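Local coordinates for protein demethylmenaquinone Methyltransferase (Thermus thermophilus, PDB 1J3L) that belongs by sequence to the RraA family and assembles from three chains, although it bears the name of a methyltransferase, at residues E2-D7 / A145-L150; D10-G15 / L151-P156; R30-V35 / G140-A145. All blocks are in the same frame, centred on the assembly; numbering follows the deposited sequence.

Contact 1 of 3, residues E2-D7 / A145-L150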
loop_
_atom_site.group_PDB
_atom_site.type_symbol
_atom_site.label_atom_id
_atom_site.label_comp_id
_atom_site.label_asym_id
_atom_site.label_seq_id
_atom_site.Cartn_x
_atom_site.Cartn_y
_atom_site.Cartn_z
ATOM N N GLU A 2 -18.911 -7.118 15.179
ATOM C CA GLU A 2 -19.828 -6.183 15.820
ATOM C C GLU A 2 -20.066 -4.973 14.923
ATOM O O GLU A 2 -20.079 -5.103 13.703
ATOM C CB GLU A 2 -19.250 -5.710 17.150
ATOM C CG GLU A 2 -17.958 -4.935 17.018
ATOM C CD GLU A 2 -17.614 -4.184 18.281
ATOM O OE1 GLU A 2 -17.299 -4.838 19.295
ATOM O OE2 GLU A 2 -17.667 -2.936 18.259
ATOM N N ALA A 3 -20.272 -3.801 15.519
ATOM C CA ALA A 3 -20.477 -2.579 14.744
ATOM C C ALA A 3 -19.576 -2.584 13.528
ATOM O O ALA A 3 -18.537 -3.248 13.507
ATOM C CB ALA A 3 -20.166 -1.354 15.619
ATOM N N ARG A 4 -19.956 -1.813 12.532
ATOM C CA ARG A 4 -19.158 -1.752 11.356
ATOM C C ARG A 4 -19.254 -0.389 10.757
ATOM O O ARG A 4 -20.231 0.367 10.938
ATOM C CB ARG A 4 -19.601 -2.709 10.280
ATOM C CG ARG A 4 -18.957 -4.057 10.339
ATOM C CD ARG A 4 -17.430 -4.037 10.385
ATOM N NE ARG A 4 -16.790 -4.746 9.272
ATOM C CZ ARG A 4 -17.201 -5.906 8.759
ATOM N NH1 ARG A 4 -18.272 -6.522 9.244
ATOM N NH2 ARG A 4 -16.543 -6.449 7.743
ATOM N N THR A 5 -18.240 -0.111 9.964
ATOM C CA THR A 5 -18.114 1.147 9.319
ATOM C C THR A 5 -19.144 1.144 8.196
ATOM O O THR A 5 -19.843 2.130 8.037
ATOM C CB THR A 5 -16.633 1.278 8.857
ATOM O OG1 THR A 5 -16.232 2.653 8.815
ATOM C CG2 THR A 5 -16.450 0.590 7.525
ATOM N N THR A 6 -19.213 0.049 7.433
ATOM C CA THR A 6 -20.122 -0.066 6.309
ATOM C C THR A 6 -21.593 0.053 6.728
ATOM O O THR A 6 -22.287 0.975 6.308
ATOM C CB THR A 6 -19.857 -1.391 5.540
ATOM O OG1 THR A 6 -19.911 -2.500 6.443
ATOM C CG2 THR A 6 -18.485 -1.352 4.896
ATOM N N ASP A 7 -22.069 -0.862 7.566
ATOM C CA ASP A 7 -23.465 -0.820 8.010
ATOM C C ASP A 7 -23.860 0.570 8.462
ATOM O O ASP A 7 -24.825 1.150 7.967
ATOM C CB ASP A 7 -23.717 -1.781 9.177
ATOM C CG ASP A 7 -23.282 -3.192 8.873
ATOM O OD1 ASP A 7 -23.266 -3.559 7.684
ATOM O OD2 ASP A 7 -22.967 -3.936 9.828
ATOM N N ALA A 145 -13.436 2.513 13.272
ATOM C CA ALA A 145 -12.360 2.066 12.409
ATOM C C ALA A 145 -12.286 0.559 12.299
ATOM O O ALA A 145 -12.340 -0.159 13.304
ATOM C CB ALA A 145 -11.028 2.618 12.914
ATOM N N ASP A 146 -12.168 0.089 11.060
ATOM C CA ASP A 146 -12.042 -1.334 10.778
ATOM C C ASP A 146 -11.408 -1.536 9.400
ATOM O O ASP A 146 -10.971 -0.574 8.773
ATOM C CB ASP A 146 -13.411 -2.036 10.862
ATOM C CG ASP A 146 -14.411 -1.503 9.856
ATOM O OD1 ASP A 146 -14.027 -1.293 8.687
ATOM O OD2 ASP A 146 -15.589 -1.312 10.229
ATOM N N GLU A 147 -11.363 -2.785 8.938
ATOM C CA GLU A 147 -10.775 -3.126 7.645
ATOM C C GLU A 147 -11.353 -2.403 6.428
ATOM O O GLU A 147 -10.709 -2.351 5.383
ATOM C CB GLU A 147 -10.870 -4.632 7.398
ATOM C CG GLU A 147 -12.286 -5.151 7.204
ATOM C CD GLU A 147 -12.966 -5.557 8.507
ATOM O OE1 GLU A 147 -12.362 -5.391 9.590
ATOM O OE2 GLU A 147 -14.114 -6.050 8.442
ATOM N N ASP A 148 -12.560 -1.857 6.542
ATOM C CA ASP A 148 -13.158 -1.161 5.411
ATOM C C ASP A 148 -12.931 0.339 5.472
ATOM O O ASP A 148 -13.397 1.072 4.600
ATOM C CB ASP A 148 -14.666 -1.436 5.318
ATOM C CG ASP A 148 -14.984 -2.902 5.070
ATOM O OD1 ASP A 148 -14.453 -3.473 4.093
ATOM O OD2 ASP A 148 -15.772 -3.478 5.851
ATOM N N GLY A 149 -12.232 0.803 6.501
ATOM C CA GLY A 149 -11.977 2.227 6.603
ATOM C C GLY A 149 -12.409 2.906 7.891
ATOM O O GLY A 149 -12.588 2.261 8.923
ATOM N N LEU A 150 -12.580 4.222 7.818
ATOM C CA LEU A 150 -12.957 5.024 8.978
ATOM C C LEU A 150 -14.265 5.768 8.773
ATOM O O LEU A 150 -14.452 6.441 7.759
ATOM C CB LEU A 150 -11.873 6.060 9.274
ATOM C CG LEU A 150 -10.406 5.632 9.224
ATOM C CD1 LEU A 150 -9.518 6.838 9.493
ATOM C CD2 LEU A 150 -10.155 4.561 10.244
#

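Contact 2 of 3, residues D10-G15 / L151-P156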
loop_
_atom_site.group_PDB
_atom_site.type_symbol
_atom_site.label_atom_id
_atom_site.label_comp_id
_atom_site.label_asym_id
_atom_site.label_seq_id
_atom_site.Cartn_x
_atom_site.Cartn_y
_atom_site.Cartn_z
ATOM N N ASP A 10 -24.468 3.130 5.934
ATOM C CA ASP A 10 -25.776 3.049 5.285
ATOM C C ASP A 10 -26.817 3.765 6.153
ATOM O O ASP A 10 -27.589 4.591 5.662
ATOM C CB ASP A 10 -26.193 1.587 5.080
ATOM C CG ASP A 10 -25.152 0.777 4.323
ATOM O OD1 ASP A 10 -24.415 1.364 3.497
ATOM O OD2 ASP A 10 -25.081 -0.451 4.544
ATOM N N LEU A 11 -26.814 3.450 7.448
ATOM C CA LEU A 11 -27.741 4.054 8.405
ATOM C C LEU A 11 -27.509 5.557 8.572
ATOM O O LEU A 11 -28.448 6.301 8.846
ATOM C CB LEU A 11 -27.619 3.387 9.782
ATOM C CG LEU A 11 -27.692 1.860 9.908
ATOM C CD1 LEU A 11 -27.659 1.481 11.383
ATOM C CD2 LEU A 11 -28.959 1.332 9.258
ATOM N N TYR A 12 -26.263 6.002 8.409
ATOM C CA TYR A 12 -25.933 7.423 8.556
ATOM C C TYR A 12 -25.289 8.032 7.316
ATOM O O TYR A 12 -24.067 8.139 7.231
ATOM C CB TYR A 12 -24.992 7.637 9.742
ATOM C CG TYR A 12 -25.569 7.243 11.076
ATOM C CD1 TYR A 12 -25.659 5.905 11.448
ATOM C CD2 TYR A 12 -26.018 8.211 11.974
ATOM C CE1 TYR A 12 -26.176 5.533 12.676
ATOM C CE2 TYR A 12 -26.539 7.852 13.210
ATOM C CZ TYR A 12 -26.615 6.510 13.554
ATOM O OH TYR A 12 -27.130 6.136 14.775
ATOM N N PRO A 13 -26.105 8.443 6.337
ATOM C CA PRO A 13 -25.560 9.040 5.114
ATOM C C PRO A 13 -24.883 10.390 5.330
ATOM O O PRO A 13 -24.186 10.887 4.447
ATOM C CB PRO A 13 -26.786 9.145 4.209
ATOM C CG PRO A 13 -27.623 7.972 4.648
ATOM C CD PRO A 13 -27.518 8.065 6.149
ATOM N N GLU A 14 -25.085 10.987 6.501
ATOM C CA GLU A 14 -24.482 12.289 6.786
ATOM C C GLU A 14 -23.067 12.114 7.334
ATOM O O GLU A 14 -22.291 13.069 7.400
ATOM C CB GLU A 14 -25.329 13.082 7.794
ATOM C CG GLU A 14 -25.198 12.612 9.232
ATOM C CD GLU A 14 -26.179 11.515 9.600
ATOM O OE1 GLU A 14 -26.452 10.628 8.757
ATOM O OE2 GLU A 14 -26.667 11.538 10.752
ATOM N N GLY A 15 -22.737 10.889 7.725
ATOM C CA GLY A 15 -21.415 10.628 8.248
ATOM C C GLY A 15 -20.352 10.829 7.182
ATOM O O GLY A 15 -20.635 10.753 5.987
ATOM N N LEU A 151 -15.164 5.654 9.746
ATOM C CA LEU A 151 -16.443 6.347 9.683
ATOM C C LEU A 151 -16.503 7.387 10.803
ATOM O O LEU A 151 -16.256 7.077 11.970
ATOM C CB LEU A 151 -17.604 5.363 9.835
ATOM C CG LEU A 151 -19.007 5.967 9.659
ATOM C CD1 LEU A 151 -19.188 6.443 8.225
ATOM C CD2 LEU A 151 -20.068 4.938 10.001
ATOM N N LEU A 152 -16.822 8.623 10.436
ATOM C CA LEU A 152 -16.925 9.721 11.389
ATOM C C LEU A 152 -18.377 10.177 11.500
ATOM O O LEU A 152 -18.945 10.673 10.529
ATOM C CB LEU A 152 -16.070 10.901 10.929
ATOM C CG LEU A 152 -14.551 10.745 10.868
ATOM C CD1 LEU A 152 -13.962 12.012 10.270
ATOM C CD2 LEU A 152 -13.991 10.500 12.265
ATOM N N LEU A 153 -18.966 10.016 12.683
ATOM C CA LEU A 153 -20.353 10.404 12.931
ATOM C C LEU A 153 -20.392 11.618 13.856
ATOM O O LEU A 153 -19.587 11.720 14.783
ATOM C CB LEU A 153 -21.108 9.233 13.568
ATOM C CG LEU A 153 -21.120 7.945 12.736
ATOM C CD1 LEU A 153 -21.655 6.781 13.540
ATOM C CD2 LEU A 153 -21.954 8.171 11.502
ATOM N N PRO A 154 -21.330 12.555 13.618
ATOM C CA PRO A 154 -21.455 13.767 14.444
ATOM C C PRO A 154 -21.543 13.435 15.934
ATOM O O PRO A 154 -21.242 14.265 16.788
ATOM C CB PRO A 154 -22.730 14.414 13.912
ATOM C CG PRO A 154 -22.745 13.983 12.468
ATOM C CD PRO A 154 -22.371 12.527 12.576
ATOM N N GLU A 155 -21.975 12.210 16.216
ATOM C CA GLU A 155 -22.096 11.682 17.570
ATOM C C GLU A 155 -22.281 10.171 17.412
ATOM O O GLU A 155 -22.582 9.692 16.316
ATOM C CB GLU A 155 -23.289 12.310 18.309
ATOM C CG GLU A 155 -24.671 11.857 17.850
ATOM C CD GLU A 155 -25.779 12.248 18.834
ATOM O OE1 GLU A 155 -26.021 13.460 19.034
ATOM O OE2 GLU A 155 -26.408 11.335 19.414
ATOM N N PRO A 156 -22.090 9.395 18.492
ATOM C CA PRO A 156 -22.252 7.941 18.384
ATOM C C PRO A 156 -23.636 7.527 17.879
ATOM O O PRO A 156 -24.564 8.334 17.863
ATOM C CB PRO A 156 -21.960 7.456 19.806
ATOM C CG PRO A 156 -22.398 8.615 20.651
ATOM C CD PRO A 156 -21.851 9.793 19.890
#

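Contact 3 of 3, residues R30-V35 / G140-A145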
loop_
_atom_site.group_PDB
_atom_site.type_symbol
_atom_site.label_atom_id
_atom_site.label_comp_id
_atom_site.label_asym_id
_atom_site.label_seq_id
_atom_site.Cartn_x
_atom_site.Cartn_y
_atom_site.Cartn_z
ATOM N N ARG A 30 -9.842 -3.411 14.826
ATOM C CA ARG A 30 -11.101 -2.688 14.967
ATOM C C ARG A 30 -11.167 -1.965 16.305
ATOM O O ARG A 30 -10.880 -2.548 17.355
ATOM C CB ARG A 30 -12.282 -3.659 14.838
ATOM C CG ARG A 30 -12.366 -4.345 13.481
ATOM C CD ARG A 30 -13.504 -5.345 13.427
ATOM N NE ARG A 30 -13.698 -5.877 12.079
ATOM C CZ ARG A 30 -14.505 -6.893 11.779
ATOM N NH1 ARG A 30 -15.206 -7.500 12.728
ATOM N NH2 ARG A 30 -14.604 -7.315 10.527
ATOM N N PHE A 31 -11.542 -0.691 16.248
ATOM C CA PHE A 31 -11.665 0.150 17.428
ATOM C C PHE A 31 -12.559 1.344 17.093
ATOM O O PHE A 31 -12.823 1.625 15.923
ATOM C CB PHE A 31 -10.287 0.644 17.887
ATOM C CG PHE A 31 -9.579 1.502 16.873
ATOM C CD1 PHE A 31 -8.946 0.928 15.776
ATOM C CD2 PHE A 31 -9.545 2.889 17.017
ATOM C CE1 PHE A 31 -8.277 1.726 14.819
ATOM C CE2 PHE A 31 -8.885 3.702 16.075
ATOM C CZ PHE A 31 -8.247 3.114 14.973
ATOM N N ALA A 32 -13.014 2.046 18.127
ATOM C CA ALA A 32 -13.889 3.194 17.947
ATOM C C ALA A 32 -13.923 4.064 19.199
ATOM O O ALA A 32 -13.536 3.625 20.279
ATOM C CB ALA A 32 -15.293 2.710 17.610
ATOM N N GLY A 33 -14.388 5.300 19.060
ATOM C CA GLY A 33 -14.456 6.165 20.224
ATOM C C GLY A 33 -14.690 7.630 19.924
ATOM O O GLY A 33 -14.748 8.044 18.760
ATOM N N ARG A 34 -14.839 8.413 20.990
ATOM C CA ARG A 34 -15.043 9.844 20.874
ATOM C C ARG A 34 -13.732 10.432 20.354
ATOM O O ARG A 34 -12.670 10.186 20.924
ATOM C CB ARG A 34 -15.388 10.442 22.245
ATOM C CG ARG A 34 -15.793 11.906 22.185
ATOM C CD ARG A 34 -16.101 12.482 23.565
ATOM N NE ARG A 34 -16.633 13.842 23.475
ATOM C CZ ARG A 34 -17.865 14.147 23.067
ATOM N NH1 ARG A 34 -18.707 13.190 22.708
ATOM N NH2 ARG A 34 -18.258 15.411 23.016
ATOM N N VAL A 35 -13.817 11.204 19.277
ATOM C CA VAL A 35 -12.652 11.816 18.657
ATOM C C VAL A 35 -12.042 12.989 19.416
ATOM O O VAL A 35 -12.737 13.847 19.959
ATOM C CB VAL A 35 -12.978 12.306 17.208
ATOM C CG1 VAL A 35 -11.805 13.064 16.631
ATOM C CG2 VAL A 35 -13.321 11.125 16.317
ATOM N N GLY A 140 -14.932 15.737 19.154
ATOM C CA GLY A 140 -16.267 15.482 19.655
ATOM C C GLY A 140 -17.136 14.583 18.807
ATOM O O GLY A 140 -18.245 14.228 19.215
ATOM N N SER A 141 -16.660 14.224 17.624
ATOM C CA SER A 141 -17.432 13.336 16.762
ATOM C C SER A 141 -17.075 11.924 17.189
ATOM O O SER A 141 -16.148 11.735 17.969
ATOM C CB SER A 141 -17.064 13.558 15.293
ATOM O OG SER A 141 -15.662 13.482 15.110
ATOM N N PHE A 142 -17.815 10.938 16.695
ATOM C CA PHE A 142 -17.551 9.544 17.035
ATOM C C PHE A 142 -16.827 8.895 15.861
ATOM O O PHE A 142 -17.245 9.032 14.711
ATOM C CB PHE A 142 -18.861 8.795 17.305
ATOM C CG PHE A 142 -18.669 7.403 17.855
ATOM C CD1 PHE A 142 -18.135 7.204 19.122
ATOM C CD2 PHE A 142 -19.026 6.291 17.101
ATOM C CE1 PHE A 142 -17.960 5.912 19.632
ATOM C CE2 PHE A 142 -18.856 5.001 17.597
ATOM C CZ PHE A 142 -18.320 4.811 18.867
ATOM N N LEU A 143 -15.729 8.204 16.147
ATOM C CA LEU A 143 -14.979 7.549 15.092
ATOM C C LEU A 143 -15.067 6.038 15.184
ATOM O O LEU A 143 -15.057 5.453 16.266
ATOM C CB LEU A 143 -13.513 7.995 15.110
ATOM C CG LEU A 143 -12.601 7.387 14.036
ATOM C CD1 LEU A 143 -11.397 8.292 13.796
ATOM C CD2 LEU A 143 -12.152 6.001 14.468
ATOM N N LEU A 144 -15.167 5.418 14.019
ATOM C CA LEU A 144 -15.251 3.979 13.904
ATOM C C LEU A 144 -14.155 3.577 12.941
ATOM O O LEU A 144 -13.954 4.222 11.915
ATOM C CB LEU A 144 -16.622 3.573 13.360
ATOM C CG LEU A 144 -17.672 3.179 14.402
ATOM C CD1 LEU A 144 -19.067 3.509 13.913
ATOM C CD2 LEU A 144 -17.535 1.699 14.702
ATOM N N ALA A 145 -13.436 2.513 13.272
ATOM C CA ALA A 145 -12.360 2.066 12.409
ATOM C C ALA A 145 -12.286 0.559 12.299
ATOM O O ALA A 145 -12.340 -0.159 13.304
ATOM C CB ALA A 145 -11.028 2.618 12.914
#

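Contact 1 of 3, residues E2-D7 / A145-L150
Asp146 divides its carboxylate between Thr5 and its own turn. Asp146 OD2 accepts from Thr5 N at 2.9 Å, met nearly along the C-O axis, while Asp146 OD1 turns back to take Asp148 N at 2.7 Å. The group reaches both because CG sits between the backbone N and the carbonyl carbon (chi1 61°). The Thr5 methyl CG2 packs beside the same carboxylate, 3.3 Å from Asp146 OD1, and also lies against Asp148 CB.

Arg4, bent at chi2 and chi3, brings its guanidinium up to three acids, each turned differently. Asp146 OD2 lies at the guanidinium edge with the two planes 81° apart, a long ion pair. Glu147 OE2 approaches NH2 of Arg4 obliquely at 2.6 Å, a salt bridge whose hydrogen bond is weak, and the same oxygen also pairs with Arg30. The Asp148 carboxylate is turned nearly parallel to the guanidinium plane (18°) and stands obliquely to it, in a long salt bridge from Asp148 OD2 to Arg4 NH2 at 3.6 Å; its OD1 accepts from Thr98 N of the second subunit. The acidic cluster probably offsets the closeness of Arg4 and Arg30.

Here the start of helix 5-11, with Arg4 at its N-cap position, meets a beta hairpin whose type I turn, Asp146 to Gly149, contains an Asx turn.

Contact 2 of 3, residues D10-G15 / L151-P156
Apolar contact carries much of the meeting between Tyr12 and Leu153. The methyl CD2 of Leu153 comes to 3.6 Å from CB of Tyr12 and 3.8 Å from its CG, so that it touches the root of the aromatic side chain, approaching the ring obliquely. The two side chains cross at about a right angle. With CG of Leu153 anti to its carbonyl carbon (chi1 -58°), the CD2 methyl is placed against Tyr12. At the outer margin, Glu14 CG lies 4.3 Å from Pro154 CG, a looser touch between exposed side chains.

Backbone packing forms the second group. Gly15 CA lies directly against strand 149-153, 3.4 Å from Leu152 O and 4.1 Å from Leu153 CD2. Gly15 closes a type I beta turn that begins at Tyr12, where the chain leaves helix 5-11, and Gly15 N returns to Tyr12 O at 3.1 Å. The turn thus leads from helix 5-11 into strand 16-18, which pairs antiparallel with strand 149-153; Leu152 is hydrogen-bonded through its backbone to Glu16.

Several further polar partners lie outside the two segments. The hydroxyl of Tyr12 is hydrogen-bonded to Ser158 N and to the terminal carboxylate of Gly164, linking the aromatic side chain to the C-terminal tail. On the subunit boundary, Gly15 O accepts from Lys116 NZ of the second subunit, and Asp10 forms a salt bridge with Arg96 of that subunit.

Contact 3 of 3, residues R30-V35 / G140-A145
Six backbone hydrogen bonds join Arg30-Val35 to Gly140-Ala145, and the central ones show the regular pattern: Gly33 N gives to Leu143 O at 2.9 Å, and Leu143 N gives back to Gly33 O at 2.8 Å, almost straight at 176°. Phe31 and Ala145 form the other hydrogen-bonded pair. On their face of the sheet, the Ala145 methyl lies over the Phe31 ring, 3.7 Å from its centroid, a CH-pi contact. A chi1 of 62° in Phe31 swings the ring to where this methyl meets it. Farther along, Val35 CG2 presses on Leu143 CB at 3.4 Å, a tight fit.

On the other face Ala32 CB packs against Leu144 CD2 and, at 3.9 Å, against Phe142 CZ, whose ring lies obliquely beside Gly33. Near Val35, Gly140 O sits over one face of the Arg34 guanidinium.

In the next shell Val59 touches both Phe31 and Leu143, and Ser141 OG is hydrogen-bonded to Leu138 O. Phe142 and Leu144 bond through their backbones to strand 149-153. Strand 142-146 is therefore an inner strand, joined antiparallel to strand 31-39 in the mixed beta sheet of this RraA-family fold.

How the contacts relate
The three contacts lie 10 to 11 Å apart, centre to centre, on one side of the chain's centre. Contact 3 joins strand 31-39 to strand 142-146; contact 1 sets the start of helix 5-11 on the hairpin turn between strands 142-146 and 149-153, and contact 2 sets the turn after the helix on strand 149-153. Along the chain contact 3 is nested within the loops closed by contacts 1 and 2, whose own segments alternate. Contacts 1 and 3 share Ala145, while Thr5 packs on Leu151 between contacts 1 and 2. The N-terminal segment thus packs on the 142-153 hairpin, where contacts 1 and 2 also meet the second subunit of the trimer.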